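Local coordinates for probable GTP-binding protein EngB (Pyrococcus horikoshii, PDB 2CXX) that binds guanine nucleotides as a probable magnesium-dependent GTPase, thought to be needed for normal cell division and septation, at residues I38-I41 with H46-I49; K25-K30 with D50-G55; R101-G106 with A146-V151; E140-L145 with K158-I163. All coordinates share one frame; numbering follows the deposited sequence.

Contact 1: I38-I41 with H46-I49; sequences IIEI and HKII
Lys47 NZ meets Glu40 OE1 at 2.6 Å, a salt bridge between neighbouring strands of an antiparallel hairpin. The ammonium reaches the oxygen on its anti side, 28° out of the carboxylate plane. Lys47 gets there by folding: its CG stands anti to the backbone N (chi1 168°), and bends at chi2, chi3 and chi4 curl the chain back, laying CD beside Glu40 CB at 3.6 Å. The extended Glu40 lies alongside Ile49, both pointing the same way, with CG 3.9 Å from Ile49 CG1. Through the backbone, Ile41 and Ile48 form a hydrogen-bonded pair, Ile41 N to Ile48 O and Ile48 N to Ile41 O both 2.8 Å and nearly straight. Their side chains occupy the other face, Ile41 CD1 lying 4.0 Å from Ile48 CG2. Beta-branched isoleucine suits such extended, buried positions, whereas a charged residue suits the exposed Glu40. The Ile41 and Ile48 face thus turns its hydrocarbon to helix 14-22, while on the other an ion pair beside buried Ile49 ties the strands at the sheet's edge.

Contact 2: K25-K30 with D50-G55; sequences KVRRGK and DMPGFG. With GDP (guanosine-5'-diphosphate), chain D.
Arg27 takes hold of Asp50 side-on and with two different nitrogens, one on the carboxylate and one on the same residue's backbone carbonyl. NE donates to Asp50 OD2 at 2.8 Å in a nearly straight bond (168°), forming a salt bridge on the anti side of that oxygen. NH2 reaches Asp50 O at 2.9 Å, a more bent bond in which the donor stands above the carbonyl plane. Both acceptors lie close to the guanidinium plane, although the carboxylate itself is turned 58° against it. An extended chain from CG to NE gives arginine the length to bridge the two loops, and Pro52 CA packs over one guanidinium face. Asp50, at the end of strand 46-50, opens the Asp-Met-Pro-Gly sequence (the methionine present as selenomethionine), which matches the G3 (Walker B, DxxG) motif of P-loop GTPases. Asp50 OD1 has its own partner, Lys14 of the P-loop, so the carboxylate is shared between two cations. Arg27 also bonds Lys37 O through NH2 and Val34 O through NH1. A leucine in place of Arg27 would probably leave Asp50 OD2 and these carbonyls without their donors and let the two loops drift apart. Next along the chain, Arg28 bends at chi2 (-61°) and brings NH2 to 3.0 Å from O2A of the GDP alpha-phosphate, while its NH1 bonds Arg27 O at 3.1 Å. Its positive charge suits a place beside the diphosphate.

Contact 3: R101-G106 with A146-V151; sequences RWEKRG and AEKFEV
Glu103 and Lys148 approach from opposite directions, each side chain leaving its own helix and bridging the gap until the charged ends meet. The two CA atoms remain 10.5 Å apart, a span that suits two long, flexible residues. Glu103 runs out straight beyond CG, presenting the carboxylate with both oxygens toward the lysine. Lys148 first bends at chi2 (-67°) and then extends, so its ammonium arrives between them. NZ lies 3.0 Å from Glu103 OE1 and 2.9 Å from Glu103 OE2, using the syn lone pair of each, and this double grip favours the present turn of the carboxylate. The lysine chain also lies close, with CD 3.2 Å from Glu103 OE2. A long salt bridge of 4.0 Å from Lys148 NZ to Glu147 OE1 extends the network, so the one ammonium serves two acids. Were Glu103 replaced by alanine, the charged link between the helices would probably be lost, leaving Lys148 with just the long bridge to Glu147 in this network. The bridge joins the last turns of helices 94-104 and 138-149, both closed by Schellman motifs. Beyond it, Phe149 packs on helix 110-120, and Ala146 and Val151 lie against Phe160 of strand 160-162.

Contact 4: E140-L145 with K158-I163; sequences EVINFL and KVFIPI
Helix 138-149 packs here against the edge strand 160-162 of the mixed sheet in a P-loop GTPase domain; its 140-145 part runs roughly antiparallel (154°) to the strand, their axes 9.8 Å apart at closest approach. Apolar side chains fill that spacing. Ile142 and Phe160 run alongside one another but point opposite ways, and Ile142 CG2 settles 3.6 Å from Phe160 CB. The other branch of Ile142 reaches farther: CG1 lies anti to the carbonyl carbon (chi1 -71°) and, with chi2 extended, carries CD1 to within 3.8 Å of Pro162 CD, where the isoleucine lies roughly perpendicular to the proline. One isoleucine thus serves two strand residues, a task for which its forked, unequal branches are well suited. One turn along the helix, Leu145 crosses Phe160 obliquely, its CB 3.6 Å from Phe160 CE2. The large flat ring suits this place because it reaches from the strand to the helix backbone, with Phe160 CZ 3.8 Å from Leu145 C and Ile142 O over one face. No hydrogen bond joins the two segments, so the contact between them is one of packed apolar side chains. Pro162 also rests on Leu132, a predicted GTP-binding residue, and the strand leads into Ile163, predicted to be another. Phe160 also touches Val127 and Val129 of strand 125-130, while Leu145 touches Ile99 of helix 94-104 and Ile142 meets Ile156 of helix 156-159.

Contacts 1 and 2 are continuous, their centres 11 Å apart: the hairpin of contact 1 is nested within the loop closed by contact 2, and Ile39 O lies 2.8 Å from Asp50 N in a probable hydrogen bond, while Ile41 CD1 packs on Val26 CG1. Contacts 3 and 4 share helix 138-149 and meet through Phe160, whose CZ is 3.8 Å from Phe149 CD2; their centres are 14 Å apart. The two pairs lie on opposite sides of the chain's centre, although contacts 1 and 4 reach the same sheet at its two edges, 25 Å apart between centres. GDP touches contact 2 directly and lies about 10 Å from the Pro162 side chain of contact 4.

Contact 1: I38-I41 with H46-I49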
loop_
_atom_site.group_PDB
_atom_site.type_symbol
_atom_site.label_atom_id
_atom_site.label_comp_id
_atom_site.label_asym_id
_atom_site.label_seq_id
_atom_site.Cartn_x
_atom_site.Cartn_y
_atom_site.Cartn_z
ATOM N N ILE A 38 7.462 3.301 -12.135
ATOM C CA ILE A 38 7.351 4.081 -10.898
ATOM C C ILE A 38 7.143 5.516 -11.292
ATOM O O ILE A 38 7.815 6.025 -12.198
ATOM C CB ILE A 38 8.659 3.929 -10.083
ATOM C CG1 ILE A 38 8.851 2.454 -9.762
ATOM C CG2 ILE A 38 8.653 4.793 -8.852
ATOM C CD1 ILE A 38 10.229 2.145 -9.113
ATOM N N ILE A 39 6.207 6.191 -10.631
ATOM C CA ILE A 39 5.930 7.579 -10.974
ATOM C C ILE A 39 6.069 8.454 -9.738
ATOM O O ILE A 39 5.914 7.958 -8.613
ATOM C CB ILE A 39 4.504 7.754 -11.572
ATOM C CG1 ILE A 39 3.460 7.308 -10.590
ATOM C CG2 ILE A 39 4.411 7.069 -12.973
ATOM C CD1 ILE A 39 2.076 7.744 -11.057
ATOM N N GLU A 40 6.399 9.729 -9.936
ATOM C CA GLU A 40 6.517 10.703 -8.836
ATOM C C GLU A 40 5.425 11.749 -8.946
ATOM O O GLU A 40 5.107 12.280 -10.034
ATOM C CB GLU A 40 7.901 11.399 -8.845
ATOM C CG GLU A 40 8.964 10.483 -8.333
ATOM C CD GLU A 40 10.323 11.125 -8.084
ATOM O OE1 GLU A 40 10.441 12.390 -8.020
ATOM O OE2 GLU A 40 11.230 10.297 -7.993
ATOM N N ILE A 41 4.834 12.024 -7.809
ATOM C CA ILE A 41 3.736 13.004 -7.711
ATOM C C ILE A 41 4.067 14.124 -6.705
ATOM O O ILE A 41 4.450 13.859 -5.548
ATOM C CB ILE A 41 2.425 12.252 -7.284
ATOM C CG1 ILE A 41 2.080 11.179 -8.324
ATOM C CG2 ILE A 41 1.212 13.231 -7.133
ATOM C CD1 ILE A 41 1.468 9.922 -7.629
ATOM N N HIS A 46 5.593 18.097 -0.602
ATOM C CA HIS A 46 6.053 16.695 -0.401
ATOM C C HIS A 46 6.010 15.940 -1.713
ATOM O O HIS A 46 5.482 16.425 -2.712
ATOM C CB HIS A 46 5.160 15.997 0.599
ATOM C CG HIS A 46 5.184 16.646 1.932
ATOM N ND1 HIS A 46 6.300 16.656 2.739
ATOM C CD2 HIS A 46 4.250 17.388 2.565
ATOM C CE1 HIS A 46 6.050 17.377 3.820
ATOM N NE2 HIS A 46 4.810 17.833 3.736
ATOM N N LYS A 47 6.591 14.742 -1.705
ATOM C CA LYS A 47 6.663 13.955 -2.903
ATOM C C LYS A 47 6.096 12.588 -2.622
ATOM O O LYS A 47 6.505 11.985 -1.634
ATOM C CB LYS A 47 8.158 13.775 -3.255
ATOM C CG LYS A 47 8.482 12.768 -4.304
ATOM C CD LYS A 47 7.854 13.131 -5.651
ATOM C CE LYS A 47 8.233 14.516 -6.089
ATOM N NZ LYS A 47 9.604 14.565 -6.784
ATOM N N ILE A 48 5.197 12.131 -3.483
ATOM C CA ILE A 48 4.749 10.736 -3.423
ATOM C C ILE A 48 5.481 9.973 -4.546
ATOM O O ILE A 48 5.574 10.450 -5.665
ATOM C CB ILE A 48 3.220 10.630 -3.655
ATOM C CG1 ILE A 48 2.532 11.224 -2.420
ATOM C CG2 ILE A 48 2.839 9.162 -3.985
ATOM C CD1 ILE A 48 0.957 11.354 -2.443
ATOM N N ILE A 49 6.059 8.812 -4.209
ATOM C CA ILE A 49 6.668 7.964 -5.235
ATOM C C ILE A 49 5.733 6.746 -5.222
ATOM O O ILE A 49 5.589 6.044 -4.234
ATOM C CB ILE A 49 8.139 7.642 -4.942
ATOM C CG1 ILE A 49 8.921 8.952 -4.786
ATOM C CG2 ILE A 49 8.703 6.830 -6.115
ATOM C CD1 ILE A 49 10.365 8.779 -4.444
#

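Contact 2: K25-K30 with D50-G55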
loop_
_atom_site.group_PDB
_atom_site.type_symbol
_atom_site.label_atom_id
_atom_site.label_comp_id
_atom_site.label_asym_id
_atom_site.label_seq_id
_atom_site.Cartn_x
_atom_site.Cartn_y
_atom_site.Cartn_z
ATOM N N LYS A 25 -4.938 12.989 -10.656
ATOM C CA LYS A 25 -5.311 11.732 -11.275
ATOM C C LYS A 25 -4.051 11.159 -11.805
ATOM O O LYS A 25 -3.331 11.817 -12.578
ATOM C CB LYS A 25 -6.257 11.951 -12.463
ATOM C CG LYS A 25 -7.672 12.216 -12.069
ATOM C CD LYS A 25 -8.311 10.941 -11.491
ATOM C CE LYS A 25 -9.765 11.124 -11.218
ATOM N NZ LYS A 25 -10.472 9.777 -11.033
ATOM N N VAL A 26 -3.744 9.954 -11.373
ATOM C CA VAL A 26 -2.574 9.286 -11.843
ATOM C C VAL A 26 -3.006 7.929 -12.373
ATOM O O VAL A 26 -4.074 7.392 -11.990
ATOM C CB VAL A 26 -1.569 9.092 -10.685
ATOM C CG1 VAL A 26 -1.232 10.429 -10.128
ATOM C CG2 VAL A 26 -2.152 8.210 -9.600
ATOM N N ARG A 27 -2.186 7.404 -13.267
ATOM C CA ARG A 27 -2.409 6.100 -13.867
ATOM C C ARG A 27 -3.793 5.935 -14.508
ATOM O O ARG A 27 -4.403 4.861 -14.469
ATOM C CB ARG A 27 -2.145 5.032 -12.810
ATOM C CG ARG A 27 -0.696 5.120 -12.292
ATOM C CD ARG A 27 -0.324 3.881 -11.514
ATOM N NE ARG A 27 0.995 3.977 -10.900
ATOM C CZ ARG A 27 2.130 3.698 -11.525
ATOM N NH1 ARG A 27 2.126 3.306 -12.797
ATOM N NH2 ARG A 27 3.280 3.786 -10.859
ATOM N N ARG A 28 -4.283 6.998 -15.127
ATOM C CA ARG A 28 -5.574 6.885 -15.791
ATOM C C ARG A 28 -5.442 6.840 -17.323
ATOM O O ARG A 28 -6.442 6.873 -18.040
ATOM C CB ARG A 28 -6.500 8.006 -15.317
ATOM C CG ARG A 28 -7.111 7.676 -13.947
ATOM C CD ARG A 28 -7.958 6.378 -14.070
ATOM N NE ARG A 28 -8.483 5.935 -12.780
ATOM C CZ ARG A 28 -7.781 5.229 -11.898
ATOM N NH1 ARG A 28 -6.527 4.892 -12.184
ATOM N NH2 ARG A 28 -8.323 4.883 -10.723
ATOM N N GLY A 29 -4.209 6.749 -17.821
ATOM C CA GLY A 29 -4.018 6.639 -19.255
ATOM C C GLY A 29 -3.527 7.854 -20.011
ATOM O O GLY A 29 -3.122 7.719 -21.176
ATOM N N LYS A 30 -3.556 9.029 -19.393
ATOM C CA LYS A 30 -3.080 10.201 -20.123
ATOM C C LYS A 30 -1.673 9.867 -20.560
ATOM O O LYS A 30 -1.276 10.151 -21.692
ATOM C CB LYS A 30 -3.103 11.479 -19.270
ATOM C CG LYS A 30 -4.412 12.279 -19.426
ATOM C CD LYS A 30 -4.312 13.729 -18.917
ATOM C CE LYS A 30 -5.645 14.461 -19.135
ATOM N NZ LYS A 30 -5.680 15.892 -18.654
ATOM N N ASP A 50 5.057 6.548 -6.334
ATOM C CA ASP A 50 4.036 5.522 -6.460
ATOM C C ASP A 50 4.502 4.313 -7.237
ATOM O O ASP A 50 4.806 4.418 -8.420
ATOM C CB ASP A 50 2.822 6.150 -7.159
ATOM C CG ASP A 50 1.692 5.183 -7.293
ATOM O OD1 ASP A 50 1.400 4.479 -6.300
ATOM O OD2 ASP A 50 1.094 5.131 -8.382
HETATM N N MSE A 51 4.530 3.159 -6.582
HETATM C CA MSE A 51 4.963 1.931 -7.186
HETATM C C MSE A 51 3.856 1.320 -8.018
HETATM O O MSE A 51 2.692 1.485 -7.705
HETATM C CB MSE A 51 5.335 0.921 -6.105
HETATM C CG MSE A 51 6.251 1.382 -4.992
HETATM SE SE MSE A 51 8.028 1.947 -5.769
HETATM C CE MSE A 51 8.415 3.468 -4.550
ATOM N N PRO A 52 4.206 0.708 -9.149
ATOM C CA PRO A 52 3.151 0.068 -9.941
ATOM C C PRO A 52 2.517 -1.042 -9.066
ATOM O O PRO A 52 3.167 -1.641 -8.225
ATOM C CB PRO A 52 3.906 -0.511 -11.157
ATOM C CG PRO A 52 5.335 -0.367 -10.850
ATOM C CD PRO A 52 5.523 0.693 -9.821
ATOM N N GLY A 53 1.237 -1.316 -9.266
ATOM C CA GLY A 53 0.576 -2.348 -8.458
ATOM C C GLY A 53 1.259 -3.715 -8.546
ATOM O O GLY A 53 1.708 -4.141 -9.645
ATOM N N PHE A 54 1.322 -4.417 -7.411
ATOM C CA PHE A 54 1.899 -5.750 -7.325
ATOM C C PHE A 54 0.903 -6.792 -7.831
ATOM O O PHE A 54 -0.263 -6.540 -7.954
ATOM C CB PHE A 54 2.120 -6.172 -5.861
ATOM C CG PHE A 54 3.042 -5.276 -5.080
ATOM C CD1 PHE A 54 4.303 -4.978 -5.568
ATOM C CD2 PHE A 54 2.667 -4.856 -3.807
ATOM C CE1 PHE A 54 5.211 -4.262 -4.793
ATOM C CE2 PHE A 54 3.559 -4.148 -3.020
ATOM C CZ PHE A 54 4.835 -3.847 -3.515
ATOM N N GLY A 55 1.408 -7.981 -8.118
ATOM C CA GLY A 55 0.511 -9.076 -8.444
ATOM C C GLY A 55 -0.074 -9.130 -9.827
ATOM O O GLY A 55 0.327 -8.423 -10.723
HETATM P PB GDP D . -5.298 0.480 -8.252
HETATM O O1B GDP D . -5.112 -0.546 -9.319
HETATM O O2B GDP D . -4.946 -0.120 -6.832
HETATM O O3B GDP D . -4.843 1.895 -8.542
HETATM O O3A GDP D . -6.874 0.635 -8.136
HETATM P PA GDP D . -7.990 1.699 -8.556
HETATM O O1A GDP D . -7.814 2.944 -7.781
HETATM O O2A GDP D . -7.944 1.957 -10.107
HETATM O "O5'" GDP D . -9.354 1.054 -8.015
HETATM C "C5'" GDP D . -9.569 -0.212 -8.562
HETATM C "C4'" GDP D . -11.050 -0.592 -8.428
HETATM O "O4'" GDP D . -11.464 -0.525 -6.993
HETATM C "C3'" GDP D . -12.040 0.305 -9.089
HETATM O "O3'" GDP D . -13.158 -0.147 -9.864
HETATM C "C2'" GDP D . -12.333 1.396 -8.037
HETATM O "O2'" GDP D . -13.669 1.975 -8.288
HETATM C "C1'" GDP D . -12.540 0.470 -6.834
HETATM N N9 GDP D . -12.342 1.113 -5.527
HETATM C C8 GDP D . -11.270 1.928 -5.100
HETATM N N7 GDP D . -11.453 2.282 -3.874
HETATM C C5 GDP D . -12.628 1.741 -3.422
HETATM C C6 GDP D . -13.349 1.765 -2.189
HETATM O O6 GDP D . -12.958 2.372 -1.240
HETATM N N1 GDP D . -14.545 1.061 -2.091
HETATM C C2 GDP D . -15.032 0.361 -3.158
HETATM N N2 GDP D . -16.223 -0.312 -3.012
HETATM N N3 GDP D . -14.386 0.324 -4.314
HETATM C C4 GDP D . -13.191 0.996 -4.480
#

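Contact 3: R101-G106 with A146-V151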
loop_
_atom_site.group_PDB
_atom_site.type_symbol
_atom_site.label_atom_id
_atom_site.label_comp_id
_atom_site.label_asym_id
_atom_site.label_seq_id
_atom_site.Cartn_x
_atom_site.Cartn_y
_atom_site.Cartn_z
ATOM N N ARG A 101 -5.902 -18.447 1.147
ATOM C CA ARG A 101 -5.734 -19.404 0.054
ATOM C C ARG A 101 -4.264 -19.570 -0.318
ATOM O O ARG A 101 -3.833 -20.671 -0.697
ATOM C CB ARG A 101 -6.547 -19.029 -1.191
ATOM C CG ARG A 101 -8.028 -18.763 -0.949
ATOM C CD ARG A 101 -8.730 -18.715 -2.377
ATOM N NE ARG A 101 -10.095 -18.249 -2.293
ATOM C CZ ARG A 101 -10.450 -16.971 -2.274
ATOM N NH1 ARG A 101 -9.519 -16.049 -2.353
ATOM N NH2 ARG A 101 -11.740 -16.643 -2.167
ATOM N N TRP A 102 -3.476 -18.508 -0.198
ATOM C CA TRP A 102 -2.067 -18.621 -0.499
ATOM C C TRP A 102 -1.362 -19.466 0.567
ATOM O O TRP A 102 -0.532 -20.340 0.238
ATOM C CB TRP A 102 -1.449 -17.198 -0.590
ATOM C CG TRP A 102 -1.675 -16.547 -1.959
ATOM C CD1 TRP A 102 -2.880 -16.442 -2.646
ATOM C CD2 TRP A 102 -0.685 -15.977 -2.821
ATOM N NE1 TRP A 102 -2.684 -15.847 -3.867
ATOM C CE2 TRP A 102 -1.349 -15.554 -4.010
ATOM C CE3 TRP A 102 0.700 -15.780 -2.719
ATOM C CZ2 TRP A 102 -0.672 -14.964 -5.064
ATOM C CZ3 TRP A 102 1.375 -15.176 -3.793
ATOM C CH2 TRP A 102 0.681 -14.780 -4.943
ATOM N N GLU A 103 -1.705 -19.251 1.828
ATOM C CA GLU A 103 -1.049 -20.030 2.874
ATOM C C GLU A 103 -1.423 -21.485 2.669
ATOM O O GLU A 103 -0.555 -22.335 2.796
ATOM C CB GLU A 103 -1.454 -19.579 4.269
ATOM C CG GLU A 103 -0.976 -18.162 4.643
ATOM C CD GLU A 103 -1.283 -17.833 6.113
ATOM O OE1 GLU A 103 -2.225 -18.427 6.622
ATOM O OE2 GLU A 103 -0.611 -17.003 6.747
ATOM N N LYS A 104 -2.693 -21.768 2.350
ATOM C CA LYS A 104 -3.101 -23.154 2.087
ATOM C C LYS A 104 -2.153 -23.819 1.104
ATOM O O LYS A 104 -1.706 -24.954 1.334
ATOM C CB LYS A 104 -4.545 -23.216 1.544
ATOM C CG LYS A 104 -5.175 -24.606 1.574
ATOM C CD LYS A 104 -6.453 -24.632 0.780
ATOM C CE LYS A 104 -6.970 -26.046 0.516
ATOM N NZ LYS A 104 -8.423 -25.936 0.158
ATOM N N ARG A 105 -1.775 -23.141 0.025
ATOM C CA ARG A 105 -0.877 -23.801 -0.909
ATOM C C ARG A 105 0.621 -23.613 -0.701
ATOM O O ARG A 105 1.441 -23.890 -1.596
ATOM C CB ARG A 105 -1.246 -23.452 -2.339
ATOM C CG ARG A 105 -1.221 -22.018 -2.694
ATOM C CD ARG A 105 -1.263 -21.970 -4.211
ATOM N NE ARG A 105 -1.215 -20.610 -4.681
ATOM C CZ ARG A 105 -2.220 -19.766 -4.530
ATOM N NH1 ARG A 105 -3.328 -20.166 -3.948
ATOM N NH2 ARG A 105 -2.096 -18.522 -4.910
ATOM N N GLY A 106 0.965 -23.120 0.483
ATOM C CA GLY A 106 2.352 -22.907 0.845
ATOM C C GLY A 106 3.081 -21.757 0.206
ATOM O O GLY A 106 4.282 -21.832 0.046
ATOM N N ALA A 146 -3.111 -7.837 11.296
ATOM C CA ALA A 146 -2.050 -7.516 12.248
ATOM C C ALA A 146 -1.297 -8.792 12.629
ATOM O O ALA A 146 -0.078 -8.799 12.662
ATOM C CB ALA A 146 -2.624 -6.810 13.493
ATOM N N GLU A 147 -2.021 -9.891 12.861
ATOM C CA GLU A 147 -1.369 -11.144 13.208
ATOM C C GLU A 147 -0.513 -11.660 12.012
ATOM O O GLU A 147 0.612 -12.098 12.208
ATOM C CB GLU A 147 -2.476 -12.150 13.600
ATOM C CG GLU A 147 -2.050 -13.370 14.414
ATOM C CD GLU A 147 -1.460 -14.458 13.599
ATOM O OE1 GLU A 147 -1.915 -14.655 12.468
ATOM O OE2 GLU A 147 -0.539 -15.155 14.098
ATOM N N LYS A 148 -1.028 -11.564 10.778
ATOM C CA LYS A 148 -0.275 -12.077 9.626
ATOM C C LYS A 148 0.945 -11.218 9.266
ATOM O O LYS A 148 1.965 -11.738 8.780
ATOM C CB LYS A 148 -1.205 -12.185 8.398
ATOM C CG LYS A 148 -2.315 -13.248 8.560
ATOM C CD LYS A 148 -1.717 -14.626 8.608
ATOM C CE LYS A 148 -2.737 -15.659 9.068
ATOM N NZ LYS A 148 -2.105 -17.011 9.267
ATOM N N PHE A 149 0.832 -9.913 9.501
ATOM C CA PHE A 149 1.925 -8.964 9.189
ATOM C C PHE A 149 2.946 -8.847 10.359
ATOM O O PHE A 149 3.925 -8.133 10.243
ATOM C CB PHE A 149 1.358 -7.566 8.981
ATOM C CG PHE A 149 0.651 -7.343 7.655
ATOM C CD1 PHE A 149 0.269 -8.419 6.824
ATOM C CD2 PHE A 149 0.282 -6.019 7.285
ATOM C CE1 PHE A 149 -0.459 -8.186 5.674
ATOM C CE2 PHE A 149 -0.469 -5.781 6.124
ATOM C CZ PHE A 149 -0.844 -6.861 5.317
ATOM N N GLU A 150 2.692 -9.546 11.467
ATOM C CA GLU A 150 3.567 -9.499 12.667
ATOM C C GLU A 150 3.616 -8.109 13.281
ATOM O O GLU A 150 4.674 -7.559 13.580
ATOM C CB GLU A 150 5.012 -10.009 12.373
ATOM C CG GLU A 150 5.015 -11.483 11.994
ATOM C CD GLU A 150 6.393 -12.043 11.701
ATOM O OE1 GLU A 150 7.405 -11.299 11.780
ATOM O OE2 GLU A 150 6.445 -13.241 11.373
ATOM N N VAL A 151 2.427 -7.543 13.447
ATOM C CA VAL A 151 2.224 -6.243 14.057
ATOM C C VAL A 151 1.756 -6.454 15.491
ATOM O O VAL A 151 0.769 -7.144 15.725
ATOM C CB VAL A 151 1.173 -5.438 13.328
ATOM C CG1 VAL A 151 0.896 -4.183 14.062
ATOM C CG2 VAL A 151 1.696 -5.093 11.945
#

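Contact 4: E140-L145 with K158-I163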
loop_
_atom_site.group_PDB
_atom_site.type_symbol
_atom_site.label_atom_id
_atom_site.label_comp_id
_atom_site.label_asym_id
_atom_site.label_seq_id
_atom_site.Cartn_x
_atom_site.Cartn_y
_atom_site.Cartn_z
ATOM N N GLU A 140 -12.241 -7.143 12.881
ATOM C CA GLU A 140 -11.818 -8.508 12.673
ATOM C C GLU A 140 -10.819 -8.564 11.545
ATOM O O GLU A 140 -9.841 -9.297 11.638
ATOM C CB GLU A 140 -13.039 -9.401 12.340
ATOM C CG GLU A 140 -12.708 -10.822 11.942
ATOM C CD GLU A 140 -13.967 -11.570 11.421
ATOM O OE1 GLU A 140 -13.836 -12.696 10.886
ATOM O OE2 GLU A 140 -15.093 -11.015 11.547
ATOM N N VAL A 141 -11.030 -7.776 10.480
ATOM C CA VAL A 141 -10.085 -7.813 9.355
ATOM C C VAL A 141 -8.704 -7.282 9.810
ATOM O O VAL A 141 -7.645 -7.875 9.528
ATOM C CB VAL A 141 -10.656 -6.960 8.182
ATOM C CG1 VAL A 141 -9.568 -6.589 7.115
ATOM C CG2 VAL A 141 -11.779 -7.762 7.511
ATOM N N ILE A 142 -8.732 -6.157 10.490
ATOM C CA ILE A 142 -7.506 -5.525 10.969
ATOM C C ILE A 142 -6.801 -6.424 11.983
ATOM O O ILE A 142 -5.582 -6.506 11.980
ATOM C CB ILE A 142 -7.840 -4.144 11.558
ATOM C CG1 ILE A 142 -8.211 -3.208 10.384
ATOM C CG2 ILE A 142 -6.720 -3.649 12.411
ATOM C CD1 ILE A 142 -8.494 -1.793 10.770
ATOM N N ASN A 143 -7.538 -7.154 12.810
ATOM C CA ASN A 143 -6.864 -8.019 13.770
ATOM C C ASN A 143 -6.200 -9.155 13.049
ATOM O O ASN A 143 -5.107 -9.580 13.432
ATOM C CB ASN A 143 -7.822 -8.609 14.798
ATOM C CG ASN A 143 -8.288 -7.582 15.809
ATOM O OD1 ASN A 143 -7.672 -6.525 15.968
ATOM N ND2 ASN A 143 -9.348 -7.892 16.522
ATOM N N PHE A 144 -6.851 -9.667 11.996
ATOM C CA PHE A 144 -6.285 -10.767 11.220
ATOM C C PHE A 144 -4.997 -10.306 10.523
ATOM O O PHE A 144 -3.969 -10.992 10.553
ATOM C CB PHE A 144 -7.339 -11.233 10.152
ATOM C CG PHE A 144 -6.871 -12.329 9.271
ATOM C CD1 PHE A 144 -6.968 -13.654 9.683
ATOM C CD2 PHE A 144 -6.321 -12.047 8.020
ATOM C CE1 PHE A 144 -6.531 -14.664 8.860
ATOM C CE2 PHE A 144 -5.883 -13.022 7.199
ATOM C CZ PHE A 144 -5.979 -14.355 7.598
ATOM N N LEU A 145 -5.062 -9.144 9.870
ATOM C CA LEU A 145 -3.923 -8.634 9.142
ATOM C C LEU A 145 -2.791 -8.335 10.108
ATOM O O LEU A 145 -1.636 -8.546 9.785
ATOM C CB LEU A 145 -4.321 -7.355 8.360
ATOM C CG LEU A 145 -5.379 -7.481 7.248
ATOM C CD1 LEU A 145 -5.563 -6.149 6.523
ATOM C CD2 LEU A 145 -4.899 -8.510 6.278
ATOM N N LYS A 158 -2.033 2.293 15.262
ATOM C CA LYS A 158 -1.033 3.218 14.750
ATOM C C LYS A 158 -0.690 2.839 13.299
ATOM O O LYS A 158 -0.301 3.674 12.458
ATOM C CB LYS A 158 0.257 3.128 15.585
ATOM C CG LYS A 158 0.098 3.558 17.062
ATOM C CD LYS A 158 -0.320 5.039 17.156
ATOM C CE LYS A 158 -0.612 5.403 18.622
ATOM N NZ LYS A 158 -1.580 4.406 19.255
ATOM N N VAL A 159 -0.864 1.558 13.015
ATOM C CA VAL A 159 -0.511 1.034 11.704
ATOM C C VAL A 159 -1.653 0.936 10.725
ATOM O O VAL A 159 -1.546 1.433 9.587
ATOM C CB VAL A 159 0.120 -0.358 11.832
ATOM C CG1 VAL A 159 0.473 -0.921 10.440
ATOM C CG2 VAL A 159 1.381 -0.259 12.683
ATOM N N PHE A 160 -2.741 0.328 11.180
ATOM C CA PHE A 160 -3.914 0.057 10.327
ATOM C C PHE A 160 -4.988 1.121 10.337
ATOM O O PHE A 160 -5.666 1.328 11.338
ATOM C CB PHE A 160 -4.533 -1.300 10.705
ATOM C CG PHE A 160 -3.628 -2.443 10.432
ATOM C CD1 PHE A 160 -2.817 -2.924 11.433
ATOM C CD2 PHE A 160 -3.607 -3.045 9.159
ATOM C CE1 PHE A 160 -1.994 -4.003 11.195
ATOM C CE2 PHE A 160 -2.786 -4.140 8.895
ATOM C CZ PHE A 160 -1.982 -4.617 9.940
ATOM N N ILE A 161 -5.149 1.806 9.202
ATOM C CA ILE A 161 -6.158 2.855 9.107
ATOM C C ILE A 161 -7.212 2.484 8.065
ATOM O O ILE A 161 -6.944 2.493 6.844
ATOM C CB ILE A 161 -5.533 4.212 8.643
ATOM C CG1 ILE A 161 -4.323 4.562 9.515
ATOM C CG2 ILE A 161 -6.598 5.319 8.687
ATOM C CD1 ILE A 161 -4.613 4.851 10.942
ATOM N N PRO A 162 -8.408 2.104 8.520
ATOM C CA PRO A 162 -9.416 1.767 7.512
ATOM C C PRO A 162 -9.984 3.029 6.823
ATOM O O PRO A 162 -10.252 4.067 7.446
ATOM C CB PRO A 162 -10.448 0.976 8.312
ATOM C CG PRO A 162 -10.335 1.526 9.689
ATOM C CD PRO A 162 -8.888 1.861 9.899
ATOM N N ILE A 163 -10.150 2.947 5.499
ATOM C CA ILE A 163 -10.675 4.092 4.731
ATOM C C ILE A 163 -11.567 3.577 3.586
ATOM O O ILE A 163 -11.614 2.371 3.304
ATOM C CB ILE A 163 -9.504 4.862 4.019
ATOM C CG1 ILE A 163 -8.678 3.827 3.231
ATOM C CG2 ILE A 163 -8.515 5.486 5.031
ATOM C CD1 ILE A 163 -7.671 4.410 2.295
#